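Local atomic coordinates of kallistatin (Homo sapiens, PDB entry 6F4V), a protein that inhibits tissue kallikrein as a secreted serpin, forming a stable equimolar complex with the protease after being cleaved at its reactive site. Residues 96-101 / 120-125; 206-211 / 219-224; 213-218 / 252-257. All coordinates share one frame; numbering follows the deposited sequence.

Interaction 1. Residues 96-101 / 120-125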
loop_
_atom_site.group_PDB
_atom_site.type_symbol
_atom_site.label_atom_id
_atom_site.label_comp_id
_atom_site.label_asym_id
_atom_site.label_seq_id
_atom_site.Cartn_x
_atom_site.Cartn_y
_atom_site.Cartn_z
ATOM N N ALA A 96 15.383 0.479 4.991
ATOM C CA ALA A 96 16.789 0.164 4.928
ATOM C C ALA A 96 17.432 0.864 3.737
ATOM O O ALA A 96 16.766 1.150 2.717
ATOM C CB ALA A 96 16.972 -1.344 4.828
ATOM N N LEU A 97 18.727 1.148 3.886
ATOM C CA LEU A 97 19.525 1.615 2.809
ATOM C C LEU A 97 20.647 0.591 2.607
ATOM O O LEU A 97 21.366 0.232 3.553
ATOM C CB LEU A 97 20.157 2.965 3.152
ATOM C CG LEU A 97 19.233 4.142 3.471
ATOM C CD1 LEU A 97 20.091 5.330 3.873
ATOM C CD2 LEU A 97 18.366 4.473 2.273
ATOM N N PHE A 98 20.785 0.148 1.375
ATOM C CA PHE A 98 21.891 -0.680 0.951
ATOM C C PHE A 98 22.893 0.251 0.280
ATOM O O PHE A 98 22.609 0.812 -0.762
ATOM C CB PHE A 98 21.377 -1.801 0.053
ATOM C CG PHE A 98 20.526 -2.769 0.792
ATOM C CD1 PHE A 98 19.170 -2.527 0.971
ATOM C CD2 PHE A 98 21.083 -3.917 1.353
ATOM C CE1 PHE A 98 18.383 -3.419 1.678
ATOM C CE2 PHE A 98 20.299 -4.806 2.074
ATOM C CZ PHE A 98 18.946 -4.559 2.232
ATOM N N LEU A 99 24.045 0.440 0.931
ATOM C CA LEU A 99 25.022 1.461 0.575
ATOM C C LEU A 99 26.242 0.841 -0.087
ATOM O O LEU A 99 26.738 -0.168 0.384
ATOM C CB LEU A 99 25.480 2.162 1.845
ATOM C CG LEU A 99 24.407 2.836 2.696
ATOM C CD1 LEU A 99 25.033 3.394 3.961
ATOM C CD2 LEU A 99 23.703 3.928 1.911
ATOM N N SER A 100 26.734 1.454 -1.155
ATOM C CA SER A 100 27.961 0.990 -1.808
ATOM C C SER A 100 29.105 0.962 -0.779
ATOM O O SER A 100 29.299 1.939 -0.064
ATOM C CB SER A 100 28.329 1.910 -2.981
ATOM O OG SER A 100 29.533 1.484 -3.619
ATOM N N HIS A 101 29.813 -0.166 -0.680
ATOM C CA HIS A 101 31.059 -0.256 0.110
ATOM C C HIS A 101 32.078 0.862 -0.183
ATOM O O HIS A 101 32.833 1.227 0.703
ATOM C CB HIS A 101 31.770 -1.616 -0.099
ATOM C CG HIS A 101 31.342 -2.690 0.856
ATOM N ND1 HIS A 101 30.929 -3.939 0.436
ATOM C CD2 HIS A 101 31.293 -2.715 2.212
ATOM C CE1 HIS A 101 30.624 -4.680 1.490
ATOM N NE2 HIS A 101 30.831 -3.959 2.580
ATOM N N LYS A 120 17.708 0.878 8.632
ATOM C CA LYS A 120 18.874 0.045 8.889
ATOM C C LYS A 120 19.859 0.250 7.750
ATOM O O LYS A 120 19.459 0.244 6.596
ATOM C CB LYS A 120 18.477 -1.426 8.929
ATOM C CG LYS A 120 17.659 -1.853 10.137
ATOM C CD LYS A 120 17.382 -3.357 10.042
ATOM C CE LYS A 120 17.071 -4.013 11.386
ATOM N NZ LYS A 120 15.625 -3.909 11.722
ATOM N N LEU A 121 21.148 0.400 8.057
ATOM C CA LEU A 121 22.156 0.562 7.017
ATOM C C LEU A 121 22.883 -0.755 6.761
ATOM O O LEU A 121 23.334 -1.408 7.698
ATOM C CB LEU A 121 23.167 1.630 7.408
ATOM C CG LEU A 121 22.604 2.983 7.837
ATOM C CD1 LEU A 121 23.760 3.945 8.084
ATOM C CD2 LEU A 121 21.612 3.544 6.828
ATOM N N PHE A 122 22.968 -1.141 5.503
ATOM C CA PHE A 122 23.739 -2.289 5.088
ATOM C C PHE A 122 24.747 -1.832 4.057
ATOM O O PHE A 122 24.471 -0.916 3.265
ATOM C CB PHE A 122 22.841 -3.346 4.472
ATOM C CG PHE A 122 21.818 -3.890 5.407
ATOM C CD1 PHE A 122 22.155 -4.886 6.328
ATOM C CD2 PHE A 122 20.510 -3.417 5.377
ATOM C CE1 PHE A 122 21.192 -5.399 7.205
ATOM C CE2 PHE A 122 19.551 -3.919 6.244
ATOM C CZ PHE A 122 19.891 -4.909 7.163
ATOM N N HIS A 123 25.912 -2.465 4.057
ATOM C CA HIS A 123 26.898 -2.198 3.028
ATOM C C HIS A 123 26.932 -3.380 2.051
ATOM O O HIS A 123 26.716 -4.523 2.448
ATOM C CB HIS A 123 28.238 -1.850 3.682
ATOM C CG HIS A 123 28.206 -0.539 4.404
ATOM N ND1 HIS A 123 28.547 0.653 3.797
ATOM C CD2 HIS A 123 27.804 -0.222 5.659
ATOM C CE1 HIS A 123 28.402 1.643 4.664
ATOM N NE2 HIS A 123 27.942 1.139 5.796
ATOM N N THR A 124 27.081 -3.083 0.763
ATOM C CA THR A 124 27.130 -4.120 -0.263
ATOM C C THR A 124 28.013 -3.696 -1.433
ATOM O O THR A 124 28.279 -2.506 -1.643
ATOM C CB THR A 124 25.711 -4.509 -0.761
ATOM O OG1 THR A 124 25.784 -5.631 -1.665
ATOM C CG2 THR A 124 25.028 -3.334 -1.455
ATOM N N ASN A 125 28.464 -4.693 -2.183
ATOM C CA ASN A 125 29.290 -4.468 -3.366
ATOM C C ASN A 125 28.397 -4.526 -4.593
ATOM O O ASN A 125 28.005 -5.605 -5.034
ATOM C CB ASN A 125 30.401 -5.529 -3.434
ATOM C CG ASN A 125 31.245 -5.417 -4.679
ATOM O OD1 ASN A 125 31.266 -4.382 -5.349
ATOM N ND2 ASN A 125 31.970 -6.492 -4.994
HETATM O O HOH W 1 29.718 -0.890 -4.382
#
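The F98 and F122 rings run alongside each other, nearly parallel (15°) but so displaced that little of either overlaps the other; F122 CD2 sits over one face of F98, near its rim, 3.6 Å from F98 CE2. In both phenylalanines CG is anti to the carbonyl carbon, which sends the two rings off the sheet in the same direction. A96 CB meets the edge of the F122 ring in its plane, and helix 129-143 packs on the sheet face that carries A96, F98 and F122, through L135, I136 and H139. On the face of L97, L99 and L121, L97 CD1 touches L121 CD2 at 3.8 Å, under helix 107-117. Strands 89-100 and 120-124 run parallel, joined by that helix in a beta-alpha-beta crossover at the border of the large serpin sheet. Their ladder alternates regularly, from L97 N to K120 O (2.9 Å) through F122 N to L97 O and L99 N to F122 O. Farther along, L99 CD1 reaches H123 CE1 at 3.9 Å. At the polar end H101 N donates to T124 O at 3.0 Å, while the H101 imidazole lays one face over the backbone between H123 and T124. T124 OG1 turns instead to T132.

Interaction 2. Residues 206-211 / 219-224; sequences HHWYLH and VLRMDY. With NA (sodium ion), chain J.
Strands 206-211 and 219-223 run antiparallel at 165°, with L210 and V219 forming a hydrogen-bonded pair, N to O at 2.9 Å in both directions, and Y209 opposite L220 a non-hydrogen-bonded one. R221 N adds a bond to W208 O. These are the two arms of a beta hairpin in the four-stranded sheet.

On the face shared by W208 and R221, the guanidinium lies over the indole in a cation-pi contact, R221 CZ standing 4.0 Å from the centroid of the five-membered ring. The two planes are 36° apart, so the group is tipped: R221 NH2 comes down to 3.2 Å from W208 CD1, near the rim. A bend at chi3 (79°) in an otherwise extended chain folds the arginine head back over the ring. D223 meets the guanidinium edge in a salt bridge, its OD2 accepting R221 NH2 through the syn lone pair at 3.2 Å. On the same sheet face L210 CD1 packs on V219 CG2.

Across the sheet, L220 CD1 packs against W208 O and touches H207 CB and, more distantly, Y209 CB, and M222 CE touches the H207 ring. Water 2 accepts from W208 N, donates to R221 O and bonds H207 ND1, bridging strand atoms that make no direct bond; H207 NE2 is held by Q202 and Y209 OH by K267 O and by a side chain of another protein chain. Y224 O binds the sodium ion at 2.2 Å, together with G226 and three waters, one of which makes a weak bond to D223 OD1.

With an indole over its face and a carboxylate at its edge, R221 is probably limited in both tilt and rotation, and the nearby aspartate would be expected to offset much of its charge beside the indole.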
loop_
_atom_site.group_PDB
_atom_site.type_symbol
_atom_site.label_atom_id
_atom_site.label_comp_id
_atom_site.label_asym_id
_atom_site.label_seq_id
_atom_site.Cartn_x
_atom_site.Cartn_y
_atom_site.Cartn_z
ATOM N N HIS A 206 -23.999 -9.360 13.426
ATOM C CA HIS A 206 -24.282 -8.018 12.906
ATOM C C HIS A 206 -23.013 -7.507 12.248
ATOM O O HIS A 206 -21.927 -7.788 12.725
ATOM C CB HIS A 206 -24.705 -7.060 14.006
ATOM C CG HIS A 206 -26.144 -7.194 14.409
ATOM N ND1 HIS A 206 -26.734 -8.411 14.670
ATOM C CD2 HIS A 206 -27.112 -6.260 14.591
ATOM C CE1 HIS A 206 -28.008 -8.225 14.979
ATOM N NE2 HIS A 206 -28.261 -6.928 14.944
ATOM N N HIS A 207 -23.176 -6.753 11.168
ATOM C CA HIS A 207 -22.067 -6.107 10.473
ATOM C C HIS A 207 -22.408 -4.667 10.130
ATOM O O HIS A 207 -23.591 -4.308 10.082
ATOM C CB HIS A 207 -21.790 -6.885 9.185
ATOM C CG HIS A 207 -20.986 -8.116 9.403
ATOM N ND1 HIS A 207 -19.613 -8.091 9.514
ATOM C CD2 HIS A 207 -21.363 -9.405 9.578
ATOM C CE1 HIS A 207 -19.176 -9.318 9.724
ATOM N NE2 HIS A 207 -20.217 -10.134 9.760
ATOM N N TRP A 208 -21.366 -3.860 9.876
ATOM C CA TRP A 208 -21.508 -2.471 9.476
ATOM C C TRP A 208 -21.530 -2.468 7.967
ATOM O O TRP A 208 -20.494 -2.763 7.336
ATOM C CB TRP A 208 -20.329 -1.648 9.988
ATOM C CG TRP A 208 -20.305 -1.506 11.440
ATOM C CD1 TRP A 208 -19.606 -2.262 12.342
ATOM C CD2 TRP A 208 -21.001 -0.525 12.189
ATOM N NE1 TRP A 208 -19.830 -1.797 13.619
ATOM C CE2 TRP A 208 -20.683 -0.728 13.550
ATOM C CE3 TRP A 208 -21.863 0.517 11.841
ATOM C CZ2 TRP A 208 -21.222 0.073 14.577
ATOM C CZ3 TRP A 208 -22.385 1.321 12.867
ATOM C CH2 TRP A 208 -22.048 1.102 14.200
ATOM N N TYR A 209 -22.699 -2.215 7.375
ATOM C CA TYR A 209 -22.811 -2.155 5.914
ATOM C C TYR A 209 -23.941 -1.248 5.456
ATOM O O TYR A 209 -24.861 -0.947 6.213
ATOM C CB TYR A 209 -22.967 -3.561 5.287
ATOM C CG TYR A 209 -24.283 -4.251 5.635
ATOM C CD1 TYR A 209 -24.481 -4.813 6.894
ATOM C CD2 TYR A 209 -25.323 -4.328 4.702
ATOM C CE1 TYR A 209 -25.678 -5.437 7.217
ATOM C CE2 TYR A 209 -26.528 -4.941 5.015
ATOM C CZ TYR A 209 -26.694 -5.493 6.283
ATOM O OH TYR A 209 -27.865 -6.123 6.600
ATOM N N LEU A 210 -23.828 -0.787 4.212
ATOM C CA LEU A 210 -24.860 0.037 3.604
ATOM C C LEU A 210 -24.984 -0.288 2.137
ATOM O O LEU A 210 -24.017 -0.765 1.497
ATOM C CB LEU A 210 -24.559 1.517 3.793
ATOM C CG LEU A 210 -23.248 2.052 3.226
ATOM C CD1 LEU A 210 -23.298 2.418 1.744
ATOM C CD2 LEU A 210 -22.835 3.264 4.055
ATOM N N HIS A 211 -26.183 -0.044 1.618
ATOM C CA HIS A 211 -26.437 -0.027 0.178
ATOM C C HIS A 211 -26.544 1.440 -0.190
ATOM O O HIS A 211 -27.455 2.151 0.279
ATOM C CB HIS A 211 -27.718 -0.805 -0.149
ATOM C CG HIS A 211 -27.750 -2.190 0.421
ATOM N ND1 HIS A 211 -26.878 -3.186 0.024
ATOM C CD2 HIS A 211 -28.559 -2.754 1.358
ATOM C CE1 HIS A 211 -27.154 -4.302 0.684
ATOM N NE2 HIS A 211 -28.168 -4.065 1.501
ATOM N N VAL A 219 -21.307 -1.196 0.588
ATOM C CA VAL A 219 -20.049 -1.056 1.306
ATOM C C VAL A 219 -20.181 -1.792 2.634
ATOM O O VAL A 219 -21.143 -1.588 3.369
ATOM C CB VAL A 219 -19.721 0.436 1.554
ATOM C CG1 VAL A 219 -18.399 0.614 2.304
ATOM C CG2 VAL A 219 -19.696 1.213 0.231
ATOM N N LEU A 220 -19.215 -2.659 2.905
ATOM C CA LEU A 220 -19.086 -3.406 4.157
ATOM C C LEU A 220 -17.833 -2.926 4.824
ATOM O O LEU A 220 -16.788 -2.854 4.165
ATOM C CB LEU A 220 -18.937 -4.903 3.834
ATOM C CG LEU A 220 -18.533 -5.838 4.992
ATOM C CD1 LEU A 220 -19.575 -5.838 6.107
ATOM C CD2 LEU A 220 -18.366 -7.246 4.461
ATOM N N ARG A 221 -17.884 -2.623 6.124
ATOM C CA ARG A 221 -16.651 -2.388 6.851
ATOM C C ARG A 221 -16.517 -3.503 7.885
ATOM O O ARG A 221 -17.459 -3.722 8.676
ATOM C CB ARG A 221 -16.672 -1.038 7.549
ATOM C CG ARG A 221 -15.328 -0.547 8.069
ATOM C CD ARG A 221 -15.541 0.607 9.076
ATOM N NE ARG A 221 -15.923 0.135 10.390
ATOM C CZ ARG A 221 -17.028 0.404 11.120
ATOM N NH1 ARG A 221 -17.981 1.206 10.732
ATOM N NH2 ARG A 221 -17.159 -0.177 12.316
ATOM N N MET A 222 -15.403 -4.234 7.831
ATOM C CA MET A 222 -15.110 -5.272 8.811
ATOM C C MET A 222 -13.957 -4.832 9.693
ATOM O O MET A 222 -12.922 -4.330 9.220
ATOM C CB MET A 222 -14.786 -6.604 8.141
ATOM C CG MET A 222 -15.985 -7.244 7.497
ATOM S SD MET A 222 -15.584 -8.816 6.713
ATOM C CE MET A 222 -15.385 -9.833 8.168
ATOM N N ASP A 223 -14.146 -5.003 10.988
ATOM C CA ASP A 223 -13.131 -4.606 11.942
ATOM C C ASP A 223 -12.181 -5.759 12.157
ATOM O O ASP A 223 -12.586 -6.926 12.144
ATOM C CB ASP A 223 -13.773 -4.160 13.270
ATOM C CG ASP A 223 -14.518 -2.812 13.128
ATOM O OD1 ASP A 223 -13.985 -1.893 12.477
ATOM O OD2 ASP A 223 -15.679 -2.696 13.527
ATOM N N TYR A 224 -10.922 -5.409 12.370
ATOM C CA TYR A 224 -9.915 -6.329 12.869
ATOM C C TYR A 224 -9.765 -6.164 14.376
ATOM O O TYR A 224 -10.165 -5.143 14.951
ATOM C CB TYR A 224 -8.584 -6.064 12.215
ATOM C CG TYR A 224 -8.558 -6.277 10.717
ATOM C CD1 TYR A 224 -8.659 -7.564 10.177
ATOM C CD2 TYR A 224 -8.478 -5.206 9.841
ATOM C CE1 TYR A 224 -8.623 -7.778 8.822
ATOM C CE2 TYR A 224 -8.472 -5.405 8.465
ATOM C CZ TYR A 224 -8.508 -6.678 7.958
ATOM O OH TYR A 224 -8.503 -6.880 6.597
HETATM NA NA NA J . -10.500 -3.254 16.053
HETATM O O HOH W 2 -18.799 -5.435 10.167
HETATM O O HOH W 3 -11.100 -1.911 14.222
HETATM O O HOH W 4 -10.100 -4.247 18.276
HETATM O O HOH W 5 -12.654 -3.737 16.716
#

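Interaction 3. Residues 213-218 / 252-257; sequences RYLPCS and LMRWNN. With Z9L (methyl 2,3,6-tri-O-sulfo-alpha-D-glucopyranoside), chain C; Z9K (3-O-methyl-2-O-sulfo-alpha-L-idopyranuronic acid), chain B.
R254 has the most surface buried here, followed by W255 and L215. Its chain, CG anti to the backbone N (chi1 167°) and extended to NE, carries the guanidinium away from helix 249-258 to the loop, where R254 NH2 comes within 3.4 Å of Y214 CD1. Guanidinium and phenol planes stand 81° apart. The tip of L215 slides past the arginine head from the other direction, L215 CD1 lying 4.1 Å from R254 NH1.

The same methyl, L215 CD1, also meets W255 CZ2 at 3.9 Å, the two side chains crossing at about a right angle. C217 SG touches that same indole carbon, an oblique sulfur-aromatic contact. D212 ties the polar ends together, pairing with R254 NH1 in a salt bridge and accepting from W255 NE1, so one carboxylate holds both helix side chains in place.

Beyond this base lies the bound sulfated glycan. R254 NH2 donates to Z9L O7 at 3.0 Å, and the backbone R213 N gives a straighter bond to Z9L O11 of the same sulfate, 2.8 Å at 169°. R213 NH1 grips Z9K O7 at 2.7 Å, with Z9L O5 over the centre of its guanidinium. The methyl carbon Z9L C7 rests over the centre of the Y214 ring. Arginines gathered round sulfates are characteristic of a heparin-type binding site.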
loop_
_atom_site.group_PDB
_atom_site.type_symbol
_atom_site.label_atom_id
_atom_site.label_comp_id
_atom_site.label_asym_id
_atom_site.label_seq_id
_atom_site.Cartn_x
_atom_site.Cartn_y
_atom_site.Cartn_z
ATOM N N ARG A 213 -27.333 4.863 -1.662
ATOM C CA ARG A 213 -28.450 5.413 -2.454
ATOM C C ARG A 213 -28.031 6.455 -3.488
ATOM O O ARG A 213 -28.843 6.830 -4.327
ATOM C CB ARG A 213 -29.560 5.946 -1.537
ATOM C CG ARG A 213 -30.216 4.825 -0.728
ATOM C CD ARG A 213 -31.147 5.349 0.358
ATOM N NE ARG A 213 -32.314 6.030 -0.205
ATOM C CZ ARG A 213 -33.121 6.848 0.472
ATOM N NH1 ARG A 213 -32.908 7.120 1.767
ATOM N NH2 ARG A 213 -34.146 7.418 -0.151
ATOM N N TYR A 214 -26.794 6.939 -3.415
ATOM C CA TYR A 214 -26.240 7.866 -4.396
ATOM C C TYR A 214 -25.383 7.154 -5.453
ATOM O O TYR A 214 -25.110 7.740 -6.502
ATOM C CB TYR A 214 -25.345 8.932 -3.738
ATOM C CG TYR A 214 -26.010 10.087 -3.002
ATOM C CD1 TYR A 214 -26.283 10.013 -1.626
ATOM C CD2 TYR A 214 -26.306 11.288 -3.665
ATOM C CE1 TYR A 214 -26.850 11.086 -0.941
ATOM C CE2 TYR A 214 -26.879 12.357 -2.997
ATOM C CZ TYR A 214 -27.147 12.263 -1.635
ATOM O OH TYR A 214 -27.725 13.340 -0.988
ATOM N N LEU A 215 -24.901 5.946 -5.170
ATOM C CA LEU A 215 -23.964 5.257 -6.055
ATOM C C LEU A 215 -24.355 3.817 -6.224
ATOM O O LEU A 215 -24.923 3.232 -5.318
ATOM C CB LEU A 215 -22.556 5.282 -5.454
ATOM C CG LEU A 215 -21.952 6.650 -5.190
ATOM C CD1 LEU A 215 -20.658 6.460 -4.394
ATOM C CD2 LEU A 215 -21.661 7.372 -6.502
ATOM N N PRO A 216 -23.993 3.204 -7.358
ATOM C CA PRO A 216 -24.354 1.805 -7.584
ATOM C C PRO A 216 -23.407 0.822 -6.872
ATOM O O PRO A 216 -22.665 0.085 -7.514
ATOM C CB PRO A 216 -24.300 1.686 -9.133
ATOM C CG PRO A 216 -23.228 2.652 -9.516
ATOM C CD PRO A 216 -23.389 3.812 -8.558
ATOM N N CYS A 217 -23.466 0.782 -5.541
ATOM C CA CYS A 217 -22.616 -0.116 -4.775
ATOM C C CYS A 217 -23.140 -0.308 -3.378
ATOM O O CYS A 217 -23.989 0.454 -2.908
ATOM C CB CYS A 217 -21.160 0.411 -4.715
ATOM S SG CYS A 217 -20.902 1.892 -3.714
ATOM N N SER A 218 -22.667 -1.387 -2.749
ATOM C CA SER A 218 -22.758 -1.573 -1.317
ATOM C C SER A 218 -21.368 -1.500 -0.694
ATOM O O SER A 218 -20.374 -1.729 -1.359
ATOM C CB SER A 218 -23.407 -2.923 -1.007
ATOM O OG SER A 218 -24.727 -3.000 -1.535
ATOM N N LEU A 252 -14.306 7.872 0.809
ATOM C CA LEU A 252 -14.007 6.912 1.881
ATOM C C LEU A 252 -14.519 7.456 3.227
ATOM O O LEU A 252 -15.138 6.730 3.992
ATOM C CB LEU A 252 -12.507 6.634 1.952
ATOM C CG LEU A 252 -12.113 5.541 2.959
ATOM C CD1 LEU A 252 -12.659 4.183 2.507
ATOM C CD2 LEU A 252 -10.603 5.546 3.119
ATOM N N MET A 253 -14.301 8.747 3.471
ATOM C CA MET A 253 -14.783 9.376 4.708
ATOM C C MET A 253 -16.278 9.465 4.792
ATOM O O MET A 253 -16.837 9.280 5.867
ATOM C CB MET A 253 -14.118 10.727 4.948
ATOM C CG MET A 253 -12.656 10.527 5.401
ATOM S SD MET A 253 -12.455 9.538 6.926
ATOM C CE MET A 253 -11.878 7.955 6.326
ATOM N N ARG A 254 -16.929 9.685 3.665
ATOM C CA ARG A 254 -18.385 9.639 3.627
ATOM C C ARG A 254 -18.882 8.277 4.057
ATOM O O ARG A 254 -19.750 8.189 4.948
ATOM C CB ARG A 254 -18.935 10.031 2.236
ATOM C CG ARG A 254 -20.399 9.717 2.034
ATOM C CD ARG A 254 -21.000 10.315 0.749
ATOM N NE ARG A 254 -22.330 9.734 0.589
ATOM C CZ ARG A 254 -22.627 8.618 -0.072
ATOM N NH1 ARG A 254 -21.706 7.933 -0.769
ATOM N NH2 ARG A 254 -23.887 8.185 -0.066
ATOM N N TRP A 255 -18.378 7.214 3.419
ATOM C CA TRP A 255 -18.783 5.868 3.787
ATOM C C TRP A 255 -18.475 5.537 5.262
ATOM O O TRP A 255 -19.326 4.953 5.964
ATOM C CB TRP A 255 -18.120 4.831 2.899
ATOM C CG TRP A 255 -18.641 4.815 1.493
ATOM C CD1 TRP A 255 -19.929 5.041 1.069
ATOM C CD2 TRP A 255 -17.876 4.532 0.327
ATOM N NE1 TRP A 255 -19.999 4.919 -0.289
ATOM C CE2 TRP A 255 -18.756 4.604 -0.779
ATOM C CE3 TRP A 255 -16.535 4.219 0.107
ATOM C CZ2 TRP A 255 -18.336 4.342 -2.099
ATOM C CZ3 TRP A 255 -16.085 4.009 -1.227
ATOM C CH2 TRP A 255 -17.005 4.067 -2.306
ATOM N N ASN A 256 -17.272 5.909 5.689
ATOM C CA ASN A 256 -16.854 5.689 7.069
ATOM C C ASN A 256 -17.814 6.352 8.045
ATOM O O ASN A 256 -18.238 5.709 9.011
ATOM C CB ASN A 256 -15.433 6.173 7.325
ATOM C CG ASN A 256 -14.906 5.668 8.669
ATOM O OD1 ASN A 256 -14.923 4.481 8.923
ATOM N ND2 ASN A 256 -14.519 6.558 9.513
ATOM N N ASN A 257 -18.183 7.610 7.780
ATOM C CA ASN A 257 -19.083 8.362 8.669
ATOM C C ASN A 257 -20.514 7.846 8.650
ATOM O O ASN A 257 -21.147 7.770 9.721
ATOM C CB ASN A 257 -18.987 9.875 8.410
ATOM C CG ASN A 257 -17.656 10.439 8.873
ATOM O OD1 ASN A 257 -17.016 9.868 9.770
ATOM N ND2 ASN A 257 -17.228 11.559 8.280
HETATM O O4 Z9L C . -30.281 11.433 2.890
HETATM C C4 Z9L C . -30.842 10.643 1.799
HETATM C C5 Z9L C . -29.819 9.824 1.001
HETATM O O5 Z9L C . -30.517 9.086 -0.059
HETATM C C6 Z9L C . -29.060 8.824 1.823
HETATM O O6 Z9L C . -28.321 7.985 0.968
HETATM S S1 Z9L C . -27.022 7.234 1.688
HETATM O O7 Z9L C . -25.937 8.444 2.047
HETATM O O11 Z9L C . -26.363 6.149 0.641
HETATM O O15 Z9L C . -27.535 6.485 3.081
HETATM C C3 Z9L C . -31.455 11.645 0.859
HETATM O O3 Z9L C . -32.598 12.221 1.562
HETATM S S2 Z9L C . -32.700 13.873 1.520
HETATM O O8 Z9L C . -34.037 14.354 2.369
HETATM O O9 Z9L C . -32.835 14.369 -0.066
HETATM O O10 Z9L C . -31.333 14.524 2.182
HETATM C C2 Z9L C . -31.886 11.182 -0.504
HETATM O O2 Z9L C . -33.288 10.833 -0.499
HETATM S S3 Z9L C . -34.218 11.128 -1.860
HETATM O O12 Z9L C . -35.800 10.958 -1.381
HETATM O O13 Z9L C . -33.898 10.007 -3.028
HETATM O O14 Z9L C . -33.966 12.657 -2.475
HETATM C C1 Z9L C . -31.104 9.990 -1.093
HETATM O O1 Z9L C . -30.091 10.464 -1.895
HETATM C C7 Z9L C . -29.580 9.585 -2.905
HETATM O O4 Z9K B . -29.351 13.979 6.316
HETATM C C4 Z9K B . -29.648 12.599 6.503
HETATM C C5 Z9K B . -28.457 11.697 6.032
HETATM O O5 Z9K B . -28.650 11.319 4.519
HETATM C C6 Z9K B . -27.190 12.304 6.174
HETATM O O10 Z9K B . -26.961 13.453 5.683
HETATM O O6 Z9K B . -26.260 11.704 6.776
HETATM C C3 Z9K B . -30.960 12.324 5.814
HETATM O O3 Z9K B . -32.050 12.429 6.784
HETATM C C7 Z9K B . -32.388 13.714 7.240
HETATM C C2 Z9K B . -31.020 10.976 5.194
HETATM O O2 Z9K B . -32.355 10.721 4.632
HETATM S S1 Z9K B . -32.980 9.166 4.732
HETATM O O7 Z9K B . -34.030 8.934 3.461
HETATM O O8 Z9K B . -33.795 8.973 6.153
HETATM O O9 Z9K B . -31.771 8.040 4.641
HETATM C C1 Z9K B . -29.979 10.788 4.137
#

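In the fold
Interactions 2 and 3 lie next to each other, their centres about 11 Å apart, whereas interaction 1 sits on the opposite side of the chain's centre, about 44 and 46 Å from their centres. It comes first along the chain, at the border of the large mixed sheet. Interactions 2 and 3 alternate in sequence and share strand 217-223, and the loop that joins the two hairpin strands carries D212, R213 and Y214 of the glycan site. H211 ND1 and S218 OG, 2.7 Å apart, probably hydrogen-bond, and V219 packs on W255, tying helix 249-258 to this sheet. The glycan site is thus built on one end of the serpin, remote from the 120-124 border strand.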